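Cupin type-2 domain-containing protein (Ralstonia eutropha, PDB 2OPK) is of unknown function but, as a small cupin-fold protein, has been tentatively assigned as a mannose-6-phosphate isomerase. Local coordinates at residues K32-I37 and A106-A111; F47-P52 and H91-T96; P52-V57 and W82-A87; V57-G62 and T102-V107. One frame throughout, in Å; residues are numbered along the deposited sequence. Where two conformers were deposited one is given.

Interaction 1 (K32-I37 and A106-A111)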
loop_
_atom_site.group_PDB
_atom_site.type_symbol
_atom_site.label_atom_id
_atom_site.label_comp_id
_atom_site.label_asym_id
_atom_site.label_seq_id
_atom_site.Cartn_x
_atom_site.Cartn_y
_atom_site.Cartn_z
ATOM N N LYS B 32 1.514 1.939 -11.701
ATOM C CA LYS B 32 2.434 0.954 -11.228
ATOM C C LYS B 32 2.405 0.870 -9.694
ATOM O O LYS B 32 2.479 1.884 -9.011
ATOM C CB LYS B 32 3.847 1.253 -11.757
ATOM C CG LYS B 32 4.928 0.362 -11.175
ATOM C CD LYS B 32 6.229 0.447 -11.946
ATOM C CE LYS B 32 6.981 1.720 -11.621
ATOM N NZ LYS B 32 8.285 1.776 -12.397
ATOM N N ILE B 33 2.295 -0.349 -9.189
ATOM C CA ILE B 33 2.428 -0.648 -7.773
ATOM C C ILE B 33 3.685 -1.474 -7.655
ATOM O O ILE B 33 3.861 -2.457 -8.389
ATOM C CB ILE B 33 1.240 -1.464 -7.232
ATOM C CG1 ILE B 33 -0.082 -0.727 -7.489
ATOM C CG2 ILE B 33 1.368 -1.700 -5.723
ATOM C CD1 ILE B 33 -1.339 -1.572 -7.047
ATOM N N GLU B 34 4.553 -1.089 -6.728
ATOM C CA GLU B 34 5.820 -1.770 -6.560
ATOM C C GLU B 34 6.274 -1.797 -5.114
ATOM O O GLU B 34 5.929 -0.939 -4.306
ATOM C CB GLU B 34 6.914 -1.099 -7.407
ATOM C CG GLU B 34 7.302 0.287 -6.921
ATOM C CD GLU B 34 8.306 0.992 -7.808
ATOM O OE1 GLU B 34 8.944 0.321 -8.667
ATOM O OE2 GLU B 34 8.441 2.238 -7.614
ATOM N N ARG B 35 7.101 -2.794 -4.839
ATOM C CA ARG B 35 7.823 -2.940 -3.575
ATOM C C ARG B 35 9.259 -2.387 -3.782
ATOM O O ARG B 35 9.853 -2.594 -4.845
ATOM C CB ARG B 35 7.891 -4.419 -3.291
ATOM C CG ARG B 35 8.564 -4.783 -2.113
ATOM C CD ARG B 35 8.435 -6.260 -1.882
ATOM N NE ARG B 35 9.369 -7.136 -2.589
ATOM C CZ ARG B 35 9.781 -8.301 -2.063
ATOM N NH1 ARG B 35 9.361 -8.662 -0.864
ATOM N NH2 ARG B 35 10.598 -9.119 -2.683
ATOM N N ILE B 36 9.769 -1.659 -2.792
ATOM C CA ILE B 36 11.141 -1.146 -2.788
ATOM C C ILE B 36 11.801 -1.728 -1.555
ATOM O O ILE B 36 11.192 -1.755 -0.464
ATOM C CB ILE B 36 11.238 0.380 -2.675
ATOM C CG1 ILE B 36 10.315 1.055 -3.688
ATOM C CG2 ILE B 36 12.743 0.849 -2.826
ATOM C CD1 ILE B 36 10.155 2.628 -3.557
ATOM N N ILE B 37 13.021 -2.244 -1.728
ATOM C CA ILE B 37 13.786 -2.814 -0.632
ATOM C C ILE B 37 15.066 -2.002 -0.460
ATOM O O ILE B 37 15.947 -1.987 -1.359
ATOM C CB ILE B 37 14.156 -4.297 -0.886
ATOM C CG1 ILE B 37 12.920 -5.121 -1.298
ATOM C CG2 ILE B 37 14.837 -4.908 0.334
ATOM C CD1 ILE B 37 11.852 -5.226 -0.240
ATOM N N ALA B 106 5.023 1.468 -3.065
ATOM C CA ALA B 106 4.973 2.688 -3.835
ATOM C C ALA B 106 3.992 2.569 -4.996
ATOM O O ALA B 106 3.926 1.525 -5.667
ATOM C CB ALA B 106 6.367 3.060 -4.328
ATOM N N VAL B 107 3.221 3.639 -5.208
ATOM C CA VAL B 107 2.233 3.691 -6.291
ATOM C C VAL B 107 2.526 4.913 -7.136
ATOM O O VAL B 107 2.679 6.006 -6.624
ATOM C CB VAL B 107 0.774 3.723 -5.798
ATOM C CG1 VAL B 107 -0.251 3.635 -6.973
ATOM C CG2 VAL B 107 0.516 2.582 -4.764
ATOM N N HIS B 108 2.642 4.682 -8.438
ATOM C CA HIS B 108 2.882 5.701 -9.420
ATOM C C HIS B 108 1.656 5.790 -10.292
ATOM O O HIS B 108 1.176 4.793 -10.791
ATOM C CB HIS B 108 4.126 5.314 -10.235
ATOM C CG HIS B 108 5.376 5.192 -9.405
ATOM N ND1 HIS B 108 6.190 6.271 -9.107
ATOM C CD2 HIS B 108 5.933 4.119 -8.785
ATOM C CE1 HIS B 108 7.201 5.861 -8.358
ATOM N NE2 HIS B 108 7.074 4.560 -8.157
ATOM N N CYS B 109 1.124 6.990 -10.458
ATOM C CA CYS B 109 -0.059 7.177 -11.264
ATOM C C CYS B 109 -0.127 8.573 -11.879
ATOM O O CYS B 109 0.669 9.459 -11.520
ATOM C CB CYS B 109 -1.285 6.925 -10.404
ATOM S SG CYS B 109 -1.516 8.126 -9.131
ATOM N N ASP B 110 -1.100 8.781 -12.773
ATOM C CA ASP B 110 -1.268 10.061 -13.490
ATOM C C ASP B 110 -1.472 11.216 -12.542
ATOM O O ASP B 110 -2.033 11.034 -11.454
ATOM C CB ASP B 110 -2.456 10.004 -14.468
ATOM C CG ASP B 110 -2.227 9.028 -15.630
ATOM O OD1 ASP B 110 -1.065 8.790 -16.022
ATOM O OD2 ASP B 110 -3.223 8.478 -16.148
ATOM N N ALA B 111 -1.012 12.402 -12.933
ATOM C CA ALA B 111 -1.260 13.601 -12.128
ATOM C C ALA B 111 -2.742 13.965 -12.277
ATOM O O ALA B 111 -3.302 14.698 -11.448
ATOM C CB ALA B 111 -0.385 14.721 -12.575
#
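His108 lays its imidazole across the end of the Glu34 side chain, with ring and carboxylate planes 82° apart. NE2 of His108 donates to OE2 of Glu34 at 2.7 Å. The carboxylate oxygen lies at the edge of the ring, somewhat tilted from its plane, but the nitrogen comes in from above the carboxylate plane, and the bond is bent (141° at the hydrogen). Glu34 reaches the ring because CG sits between its backbone N and carbonyl carbon (chi1 69°) and the rest of the chain runs out extended, CG resting 3.9 Å from CB of Ala106. Lys32 runs alongside His108, pointing the same way, and brings CE to 3.9 Å from CD2 of the ring. Ile36 closes this row, its CD1 3.9 Å from CB of Ala106. Below them strands 31-38 and 102-109 run antiparallel: Lys32 with His108 and Glu34 with Ala106 are hydrogen-bonded pairs, and Ile33 with Val107 is the non-hydrogen-bonded pair between them. Here the sheet sets Lys32, Glu34 and His108, with Ala106, on one face and apolar Ile33 and Val107, which pack on the second subunit, on the other; CG1 of Ile33 lies 4.3 Å from CG2 of Val107. NZ of Lys32, 5.2 Å from NE2 of His108, lies near without charged contact, whereas the His108 bond gives the buried Glu34 carboxylate a donor and helps to fix the tilt of the imidazole.

Interaction 2 (F47-P52 and H91-T96)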
loop_
_atom_site.group_PDB
_atom_site.type_symbol
_atom_site.label_atom_id
_atom_site.label_comp_id
_atom_site.label_asym_id
_atom_site.label_seq_id
_atom_site.Cartn_x
_atom_site.Cartn_y
_atom_site.Cartn_z
ATOM N N PHE B 47 21.027 14.711 -5.552
ATOM C CA PHE B 47 19.941 14.017 -6.252
ATOM C C PHE B 47 18.562 14.323 -5.703
ATOM O O PHE B 47 18.312 14.219 -4.498
ATOM C CB PHE B 47 20.143 12.495 -6.247
ATOM C CG PHE B 47 19.022 11.732 -6.951
ATOM C CD1 PHE B 47 19.044 11.549 -8.338
ATOM C CD2 PHE B 47 17.940 11.230 -6.232
ATOM C CE1 PHE B 47 18.019 10.892 -9.004
ATOM C CE2 PHE B 47 16.902 10.558 -6.894
ATOM C CZ PHE B 47 16.952 10.381 -8.287
ATOM N N TRP B 48 17.660 14.656 -6.614
ATOM C CA TRP B 48 16.272 14.848 -6.307
ATOM C C TRP B 48 15.440 14.066 -7.325
ATOM O O TRP B 48 15.773 14.045 -8.526
ATOM C CB TRP B 48 15.902 16.324 -6.375
ATOM C CG TRP B 48 16.508 17.151 -5.265
ATOM C CD1 TRP B 48 17.726 17.774 -5.282
ATOM C CD2 TRP B 48 15.931 17.436 -3.990
ATOM N NE1 TRP B 48 17.950 18.399 -4.092
ATOM C CE2 TRP B 48 16.859 18.226 -3.283
ATOM C CE3 TRP B 48 14.724 17.111 -3.377
ATOM C CZ2 TRP B 48 16.610 18.709 -1.986
ATOM C CZ3 TRP B 48 14.481 17.585 -2.081
ATOM C CH2 TRP B 48 15.412 18.382 -1.411
ATOM N N TYR B 49 14.386 13.391 -6.854
ATOM C CA TYR B 49 13.449 12.779 -7.768
ATOM C C TYR B 49 12.558 13.922 -8.276
ATOM O O TYR B 49 12.298 14.897 -7.560
ATOM C CB TYR B 49 12.562 11.726 -7.103
ATOM C CG TYR B 49 13.234 10.459 -6.652
ATOM C CD1 TYR B 49 13.639 9.478 -7.574
ATOM C CD2 TYR B 49 13.415 10.207 -5.306
ATOM C CE1 TYR B 49 14.241 8.299 -7.144
ATOM C CE2 TYR B 49 14.008 9.028 -4.862
ATOM C CZ TYR B 49 14.429 8.076 -5.773
ATOM O OH TYR B 49 15.036 6.930 -5.283
ATOM N N ASP B 50 12.081 13.768 -9.508
ATOM C CA ASP B 50 11.141 14.705 -10.128
ATOM C C ASP B 50 10.395 13.936 -11.226
ATOM O O ASP B 50 10.994 13.565 -12.230
ATOM C CB ASP B 50 11.922 15.878 -10.712
ATOM C CG ASP B 50 11.034 16.921 -11.336
ATOM O OD1 ASP B 50 9.827 16.697 -11.465
ATOM O OD2 ASP B 50 11.559 17.970 -11.711
ATOM N N SER B 51 9.115 13.659 -11.027
ATOM C CA SER B 51 8.368 12.771 -11.950
ATOM C C SER B 51 7.137 13.447 -12.518
ATOM O O SER B 51 6.527 14.254 -11.836
ATOM C CB SER B 51 7.957 11.477 -11.211
ATOM O OG SER B 51 7.001 10.699 -11.936
ATOM N N PRO B 52 6.769 13.132 -13.779
ATOM C CA PRO B 52 5.510 13.631 -14.336
ATOM C C PRO B 52 4.275 12.893 -13.798
ATOM O O PRO B 52 3.172 13.296 -14.093
ATOM C CB PRO B 52 5.663 13.382 -15.832
ATOM C CG PRO B 52 6.644 12.244 -15.930
ATOM C CD PRO B 52 7.533 12.327 -14.748
ATOM N N HIS B 91 11.670 15.391 -4.386
ATOM C CA HIS B 91 11.914 14.786 -3.097
ATOM C C HIS B 91 13.158 13.880 -3.141
ATOM O O HIS B 91 13.691 13.542 -4.200
ATOM C CB HIS B 91 10.635 14.077 -2.580
ATOM C CG HIS B 91 10.400 12.710 -3.164
ATOM N ND1 HIS B 91 9.955 12.505 -4.454
ATOM C CD2 HIS B 91 10.524 11.482 -2.615
ATOM C CE1 HIS B 91 9.844 11.211 -4.680
ATOM N NE2 HIS B 91 10.190 10.566 -3.581
ATOM N N ARG B 92 13.659 13.563 -1.968
ATOM C CA ARG B 92 14.814 12.712 -1.842
ATOM C C ARG B 92 14.695 11.892 -0.575
ATOM O O ARG B 92 13.956 12.265 0.323
ATOM C CB ARG B 92 16.108 13.541 -1.820
ATOM C CG ARG B 92 16.181 14.620 -0.722
ATOM C CD ARG B 92 17.508 15.391 -0.794
ATOM N NE ARG B 92 18.592 14.687 -0.100
ATOM C CZ ARG B 92 19.506 13.895 -0.663
ATOM N NH1 ARG B 92 19.589 13.722 -1.979
ATOM N NH2 ARG B 92 20.397 13.307 0.130
ATOM N N VAL B 93 15.424 10.771 -0.541
ATOM C CA VAL B 93 15.511 9.927 0.623
ATOM C C VAL B 93 16.721 10.402 1.422
ATOM O O VAL B 93 17.858 10.305 0.960
ATOM C CB VAL B 93 15.625 8.435 0.224
ATOM C CG1 VAL B 93 15.783 7.575 1.455
ATOM C CG2 VAL B 93 14.386 8.033 -0.551
ATOM N N ALA B 94 16.458 10.967 2.606
ATOM C CA ALA B 94 17.514 11.467 3.468
ATOM C C ALA B 94 18.271 10.298 4.153
ATOM O O ALA B 94 19.485 10.358 4.326
ATOM C CB ALA B 94 16.930 12.413 4.480
ATOM N N TRP B 95 17.556 9.230 4.524
ATOM C CA TRP B 95 18.194 8.036 5.101
ATOM C C TRP B 95 17.211 6.876 5.107
ATOM O O TRP B 95 16.011 7.088 4.994
ATOM C CB TRP B 95 18.683 8.266 6.556
ATOM C CG TRP B 95 17.561 8.334 7.588
ATOM C CD1 TRP B 95 17.020 7.286 8.275
ATOM C CD2 TRP B 95 16.842 9.506 8.018
ATOM N NE1 TRP B 95 15.993 7.717 9.093
ATOM C CE2 TRP B 95 15.863 9.075 8.959
ATOM C CE3 TRP B 95 16.928 10.876 7.710
ATOM C CZ2 TRP B 95 14.994 9.955 9.581
ATOM C CZ3 TRP B 95 16.061 11.748 8.331
ATOM C CH2 TRP B 95 15.109 11.290 9.256
ATOM N N THR B 96 17.742 5.663 5.267
ATOM C CA THR B 96 16.952 4.464 5.538
ATOM C C THR B 96 17.586 3.747 6.722
ATOM O O THR B 96 18.740 3.963 7.019
ATOM C CB THR B 96 16.782 3.500 4.311
ATOM O OG1 THR B 96 18.053 3.042 3.807
ATOM C CG2 THR B 96 16.033 4.193 3.201
#
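Tyr49 N donates to His91 O at 2.7 Å, and His91 N returns a longer bond to Tyr49 O at 3.3 Å, which makes a single antiparallel bridge between the loop 47-52 and the start of strand 91-96. A third bond comes from a side chain: NH1 of Arg92 reaches Phe47 O at 2.9 Å, in the guanidinium plane and on a lone pair of the carbonyl. The same guanidinium also bonds to Ser43 O and Pro44 O, so backbone carbonyls of the preceding loop fix its rotation. Bent at chi3 (-83°), the arginine passes its aliphatic part over one face of Trp48, CD standing 3.6 Å from the centroid of the six-membered ring in a CH-pi contact. Tyr49, for its part, sets CD2 over a face of the His91 imidazole, 3.7 Å from NE2, with the two ring planes inclined at 31°. Farther out, Val93 CG2 lies at the edge of the Tyr49 ring, 4.4 Å from CE2, while CE2 of Phe47 sits over the centre of the tyrosine ring. An unidentified ligand lies beside Tyr49, consistent with a pocket at this loop, which borders the smaller sheet of the cupin barrel.

Interaction 3 (P52-V57 and W82-A87); sequences PQDEWV and WLHVPA
Asp54 is gripped through both carboxylate oxygens. NE2 of His84 donates to OD2 of Asp54 at 2.7 Å, with OD2 close to the imidazole plane but the nitrogen well above the carboxylate plane. The backbone N of Ala87 donates to OD1 of Asp54 at 2.9 Å, again from above that plane. His84 swings its ring to the aspartate because CG is anti to the backbone N (chi1 168°), and CD2 of the same ring faces Glu55 O edge-on at 3.4 Å. Arg28 of the second subunit adds a salt bridge to OD2, so this oxygen is shared across the dimer interface. A water lies 2.6 Å from Gln53 O and 2.7 Å from Val85 O and links them, though it has more acceptors near it than protons to give. Strands 54-61 and 81-85 run antiparallel, with Glu55-Val85 and Val57-Leu83 as hydrogen-bonded pairs flanking the non-hydrogen-bonded pair Trp56-His84. Toward the other end two indoles meet at about a right angle along their lengths, though the contacting rings are inclined by only 31°. NE1 of Trp56 approaches the Trp82 ring obliquely, 3.3 Å from CE3, while CZ2 of Trp56 abuts CB of Trp82 at 3.4 Å. Within the chain 81-85 is an outermost strand of its sheet, but Trp82, Leu83 and His84 pair with a strand of the second subunit, which extends the sheet across the interface. With a histidine and an arginine of another chain on one oxygen, Asp54 is probably held ionised, and its negative charge would help to bind the two subunits together.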
loop_
_atom_site.group_PDB
_atom_site.type_symbol
_atom_site.label_atom_id
_atom_site.label_comp_id
_atom_site.label_asym_id
_atom_site.label_seq_id
_atom_site.Cartn_x
_atom_site.Cartn_y
_atom_site.Cartn_z
ATOM N N PRO B 52 6.769 13.132 -13.779
ATOM C CA PRO B 52 5.510 13.631 -14.336
ATOM C C PRO B 52 4.275 12.893 -13.798
ATOM O O PRO B 52 3.172 13.296 -14.093
ATOM C CB PRO B 52 5.663 13.382 -15.832
ATOM C CG PRO B 52 6.644 12.244 -15.930
ATOM C CD PRO B 52 7.533 12.327 -14.748
ATOM N N GLN B 53 4.480 11.799 -13.067
ATOM C CA GLN B 53 3.406 11.080 -12.370
ATOM C C GLN B 53 3.378 11.433 -10.872
ATOM O O GLN B 53 4.376 11.879 -10.289
ATOM C CB GLN B 53 3.620 9.581 -12.500
ATOM C CG GLN B 53 3.358 8.963 -13.868
ATOM C CD GLN B 53 3.460 7.447 -13.812
ATOM O OE1 GLN B 53 4.537 6.889 -13.557
ATOM N NE2 GLN B 53 2.336 6.772 -14.029
ATOM N N ASP B 54 2.210 11.263 -10.251
ATOM C CA ASP B 54 2.109 11.361 -8.789
ATOM C C ASP B 54 2.723 10.084 -8.234
ATOM O O ASP B 54 2.747 9.072 -8.924
ATOM C CB ASP B 54 0.657 11.413 -8.337
ATOM C CG ASP B 54 0.067 12.796 -8.390
ATOM O OD1 ASP B 54 0.591 13.690 -9.088
ATOM O OD2 ASP B 54 -0.922 12.980 -7.671
ATOM N N GLU B 55 3.218 10.146 -7.007
ATOM C CA GLU B 55 3.686 8.976 -6.263
ATOM C C GLU B 55 3.057 8.994 -4.877
ATOM O O GLU B 55 2.909 10.067 -4.268
ATOM C CB GLU B 55 5.214 8.957 -6.145
ATOM C CG GLU B 55 5.743 7.687 -5.444
ATOM C CD GLU B 55 7.259 7.605 -5.338
ATOM O OE1 GLU B 55 7.960 8.457 -5.958
ATOM O OE2 GLU B 55 7.749 6.672 -4.632
ATOM N N TRP B 56 2.649 7.816 -4.408
ATOM C CA TRP B 56 2.127 7.600 -3.064
ATOM C C TRP B 56 3.052 6.516 -2.526
ATOM O O TRP B 56 3.207 5.477 -3.153
ATOM C CB TRP B 56 0.654 7.143 -3.104
ATOM C CG TRP B 56 0.107 6.904 -1.711
ATOM C CD1 TRP B 56 -0.519 7.810 -0.914
ATOM C CD2 TRP B 56 0.205 5.701 -0.938
ATOM N NE1 TRP B 56 -0.821 7.242 0.312
ATOM C CE2 TRP B 56 -0.375 5.958 0.322
ATOM C CE3 TRP B 56 0.716 4.424 -1.190
ATOM C CZ2 TRP B 56 -0.441 5.008 1.310
ATOM C CZ3 TRP B 56 0.635 3.476 -0.193
ATOM C CH2 TRP B 56 0.066 3.769 1.027
ATOM N N VAL B 57 3.695 6.747 -1.398
ATOM C CA VAL B 57 4.721 5.812 -0.918
ATOM C C VAL B 57 4.634 5.665 0.579
ATOM O O VAL B 57 4.450 6.650 1.293
ATOM C CB VAL B 57 6.153 6.259 -1.365
ATOM C CG1 VAL B 57 6.520 7.686 -0.845
ATOM C CG2 VAL B 57 7.193 5.254 -0.954
ATOM N N TRP B 82 3.034 7.283 5.377
ATOM C CA TRP B 82 2.936 7.416 3.938
ATOM C C TRP B 82 3.024 8.880 3.520
ATOM O O TRP B 82 2.803 9.807 4.317
ATOM C CB TRP B 82 1.622 6.786 3.403
ATOM C CG TRP B 82 0.345 7.319 4.011
ATOM C CD1 TRP B 82 -0.385 6.752 5.031
ATOM C CD2 TRP B 82 -0.389 8.497 3.597
ATOM N NE1 TRP B 82 -1.512 7.519 5.284
ATOM C CE2 TRP B 82 -1.533 8.592 4.421
ATOM C CE3 TRP B 82 -0.181 9.491 2.614
ATOM C CZ2 TRP B 82 -2.455 9.648 4.303
ATOM C CZ3 TRP B 82 -1.107 10.540 2.498
ATOM C CH2 TRP B 82 -2.224 10.602 3.337
ATOM N N LEU B 83 3.355 9.074 2.248
ATOM C CA LEU B 83 3.543 10.390 1.677
ATOM C C LEU B 83 3.016 10.432 0.258
ATOM O O LEU B 83 3.316 9.551 -0.540
ATOM C CB LEU B 83 5.030 10.736 1.683
ATOM C CG LEU B 83 5.511 11.999 0.951
ATOM C CD1 LEU B 83 5.020 13.257 1.648
ATOM C CD2 LEU B 83 7.035 11.974 0.879
ATOM N N HIS B 84 2.233 11.458 -0.055
ATOM C CA HIS B 84 1.812 11.679 -1.422
ATOM C C HIS B 84 2.710 12.782 -1.999
ATOM O O HIS B 84 2.770 13.879 -1.459
ATOM C CB HIS B 84 0.342 12.057 -1.510
ATOM C CG HIS B 84 -0.063 12.557 -2.863
ATOM N ND1 HIS B 84 -0.754 13.734 -3.050
ATOM C CD2 HIS B 84 0.164 12.053 -4.100
ATOM C CE1 HIS B 84 -0.947 13.922 -4.345
ATOM N NE2 HIS B 84 -0.384 12.924 -5.006
ATOM N N VAL B 85 3.418 12.458 -3.069
ATOM C CA VAL B 85 4.295 13.385 -3.777
ATOM C C VAL B 85 3.666 13.707 -5.142
ATOM O O VAL B 85 3.792 12.903 -6.075
ATOM C CB VAL B 85 5.693 12.771 -3.999
ATOM C CG1 VAL B 85 6.578 13.712 -4.794
ATOM C CG2 VAL B 85 6.346 12.458 -2.656
ATOM N N PRO B 86 3.023 14.888 -5.277
ATOM C CA PRO B 86 2.419 15.287 -6.557
ATOM C C PRO B 86 3.453 15.379 -7.672
ATOM O O PRO B 86 4.649 15.558 -7.388
ATOM C CB PRO B 86 1.854 16.673 -6.264
ATOM C CG PRO B 86 1.711 16.729 -4.787
ATOM C CD PRO B 86 2.843 15.946 -4.262
ATOM N N ALA B 87 3.000 15.256 -8.922
ATOM C CA ALA B 87 3.909 15.330 -10.073
ATOM C C ALA B 87 4.661 16.641 -10.034
ATOM O O ALA B 87 4.099 17.687 -9.717
ATOM C CB ALA B 87 3.167 15.197 -11.351
HETATM O O HOH W 1 5.617 12.475 -8.045
#

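Interaction 4 (V57-G62 and T102-V107); sequences VMVVSG and TVWLAV
Trp104 offers one face to strand 54-61: CG2 of Val59 lies 3.6 Å from CZ3 of Trp104 and 4.0 Å from the centroid of its six-membered ring, a CH-pi contact. CG2 of Val57 reaches CE3 of Trp104 at 3.5 Å, and CG2 of Thr102 covers the same face of the indole as Val59. These antiparallel strands, neighbours within the larger sheet of the cupin barrel, end in a classic beta bulge in which Val60 and Ser61 both face Val103. With CG beside its own backbone N (chi1 -46°), Trp104 brings the indole against Val57 and Val59, with Val59 CG2 over one face. NE1 of Trp104 bonds to Ser38 OG on the neighbouring strand, which helps to set the ring's orientation, and an unidentified ligand lies beside the indole. Met58, present as selenomethionine, and Leu105, a hydrogen-bonded backbone pair, turn their side chains to the opposite face of the sheet, and each packs on the second subunit, Leu105 against its own counterpart. At the bulge Val103 O is gripped twice, by Val60 N at 2.8 Å and by Ser61 N at 3.2 Å. Beside it the hydroxyl OG of Ser61 presses on the Val103 side chain, 3.2 Å from CB.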
loop_
_atom_site.group_PDB
_atom_site.type_symbol
_atom_site.label_atom_id
_atom_site.label_comp_id
_atom_site.label_asym_id
_atom_site.label_seq_id
_atom_site.Cartn_x
_atom_site.Cartn_y
_atom_site.Cartn_z
ATOM N N VAL B 57 3.695 6.747 -1.398
ATOM C CA VAL B 57 4.721 5.812 -0.918
ATOM C C VAL B 57 4.634 5.665 0.579
ATOM O O VAL B 57 4.450 6.650 1.293
ATOM C CB VAL B 57 6.153 6.259 -1.365
ATOM C CG1 VAL B 57 6.520 7.686 -0.845
ATOM C CG2 VAL B 57 7.193 5.254 -0.954
HETATM N N MSE B 58 4.760 4.426 1.048
HETATM C CA MSE B 58 4.657 4.116 2.452
HETATM C C MSE B 58 5.752 3.175 2.926
HETATM O O MSE B 58 6.106 2.227 2.235
HETATM C CB MSE B 58 3.307 3.436 2.724
HETATM C CG MSE B 58 2.978 3.224 4.216
HETATM SE SE MSE B 58 1.205 2.383 4.477
HETATM C CE MSE B 58 1.437 0.990 3.379
ATOM N N VAL B 59 6.222 3.411 4.146
ATOM C CA VAL B 59 7.173 2.493 4.817
ATOM C C VAL B 59 6.333 1.415 5.449
ATOM O O VAL B 59 5.418 1.717 6.200
ATOM C CB VAL B 59 7.987 3.194 5.908
ATOM C CG1 VAL B 59 8.892 2.199 6.603
ATOM C CG2 VAL B 59 8.798 4.377 5.303
ATOM N N VAL B 60 6.638 0.164 5.131
ATOM C CA VAL B 60 5.902 -0.987 5.657
ATOM C C VAL B 60 6.717 -1.727 6.725
ATOM O O VAL B 60 6.147 -2.315 7.661
ATOM C CB VAL B 60 5.486 -1.929 4.497
ATOM C CG1 VAL B 60 4.497 -2.913 4.958
ATOM C CG2 VAL B 60 4.825 -1.137 3.395
ATOM N N SER B 61 8.038 -1.719 6.572
ATOM C CA SER B 61 8.945 -2.243 7.572
ATOM C C SER B 61 10.211 -1.419 7.541
ATOM O O SER B 61 10.480 -0.731 6.564
ATOM C CB SER B 61 9.281 -3.719 7.356
ATOM O OG SER B 61 9.889 -3.911 6.089
ATOM N N GLY B 62 10.987 -1.480 8.630
ATOM C CA GLY B 62 12.169 -0.615 8.740
ATOM C C GLY B 62 11.796 0.829 9.048
ATOM O O GLY B 62 10.884 1.082 9.818
ATOM N N THR B 102 14.464 -1.896 4.929
ATOM C CA THR B 102 13.331 -1.021 4.889
ATOM C C THR B 102 12.562 -1.428 3.622
ATOM O O THR B 102 13.090 -1.337 2.504
ATOM C CB THR B 102 13.738 0.453 4.858
ATOM O OG1 THR B 102 14.393 0.795 6.079
ATOM C CG2 THR B 102 12.524 1.350 4.720
ATOM N N VAL B 103 11.351 -1.937 3.818
ATOM C CA VAL B 103 10.478 -2.316 2.706
ATOM C C VAL B 103 9.396 -1.273 2.550
ATOM O O VAL B 103 8.714 -0.927 3.529
ATOM C CB VAL B 103 9.801 -3.718 2.937
ATOM C CG1 VAL B 103 8.893 -4.067 1.766
ATOM C CG2 VAL B 103 10.870 -4.798 3.170
ATOM N N TRP B 104 9.231 -0.789 1.323
ATOM C CA TRP B 104 8.251 0.250 0.988
ATOM C C TRP B 104 7.244 -0.286 -0.001
ATOM O O TRP B 104 7.526 -1.236 -0.728
ATOM C CB TRP B 104 8.883 1.406 0.260
ATOM C CG TRP B 104 10.170 1.983 0.787
ATOM C CD1 TRP B 104 11.376 1.391 0.800
ATOM C CD2 TRP B 104 10.358 3.302 1.322
ATOM N NE1 TRP B 104 12.320 2.247 1.313
ATOM C CE2 TRP B 104 11.718 3.427 1.651
ATOM C CE3 TRP B 104 9.502 4.380 1.571
ATOM C CZ2 TRP B 104 12.253 4.604 2.187
ATOM C CZ3 TRP B 104 10.020 5.550 2.090
ATOM C CH2 TRP B 104 11.380 5.655 2.410
ATOM N N LEU B 105 6.092 0.373 -0.037
ATOM C CA LEU B 105 5.069 0.136 -1.057
ATOM C C LEU B 105 4.894 1.461 -1.743
ATOM O O LEU B 105 4.688 2.483 -1.073
ATOM C CB LEU B 105 3.751 -0.298 -0.422
ATOM C CG LEU B 105 2.642 -0.648 -1.415
ATOM C CD1 LEU B 105 2.972 -1.916 -2.217
ATOM C CD2 LEU B 105 1.364 -0.836 -0.650
ATOM N N ALA B 106 5.023 1.468 -3.065
ATOM C CA ALA B 106 4.973 2.688 -3.835
ATOM C C ALA B 106 3.992 2.569 -4.996
ATOM O O ALA B 106 3.926 1.525 -5.667
ATOM C CB ALA B 106 6.367 3.060 -4.328
ATOM N N VAL B 107 3.221 3.639 -5.208
ATOM C CA VAL B 107 2.233 3.691 -6.291
ATOM C C VAL B 107 2.526 4.913 -7.136
ATOM O O VAL B 107 2.679 6.006 -6.624
ATOM C CB VAL B 107 0.774 3.723 -5.798
ATOM C CG1 VAL B 107 -0.251 3.635 -6.973
ATOM C CG2 VAL B 107 0.516 2.582 -4.764
#

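In the fold
Of the contacts, interaction 1 starts first along the chain: strand 31-38 pairs with the last strand, 102-109, closing the longest loop, which encloses both interaction 2 and interaction 3. The loop 47-52 then pairs with strand 91-96 in interaction 2, within which interaction 3 joins strand 54-61 to strand 81-85. Interaction 4 sets the second half of strand 54-61 against strand 102-109, where interaction 1 also ends, and crosses interactions 2 and 3. Interactions 1, 4 and 3 therefore link successive neighbours across the larger sheet, and all three touch the second subunit. Interaction 2 brings in the smaller sheet; His91 packs on Glu55 and Val85, and Thr96 on Trp104, between the two sheets.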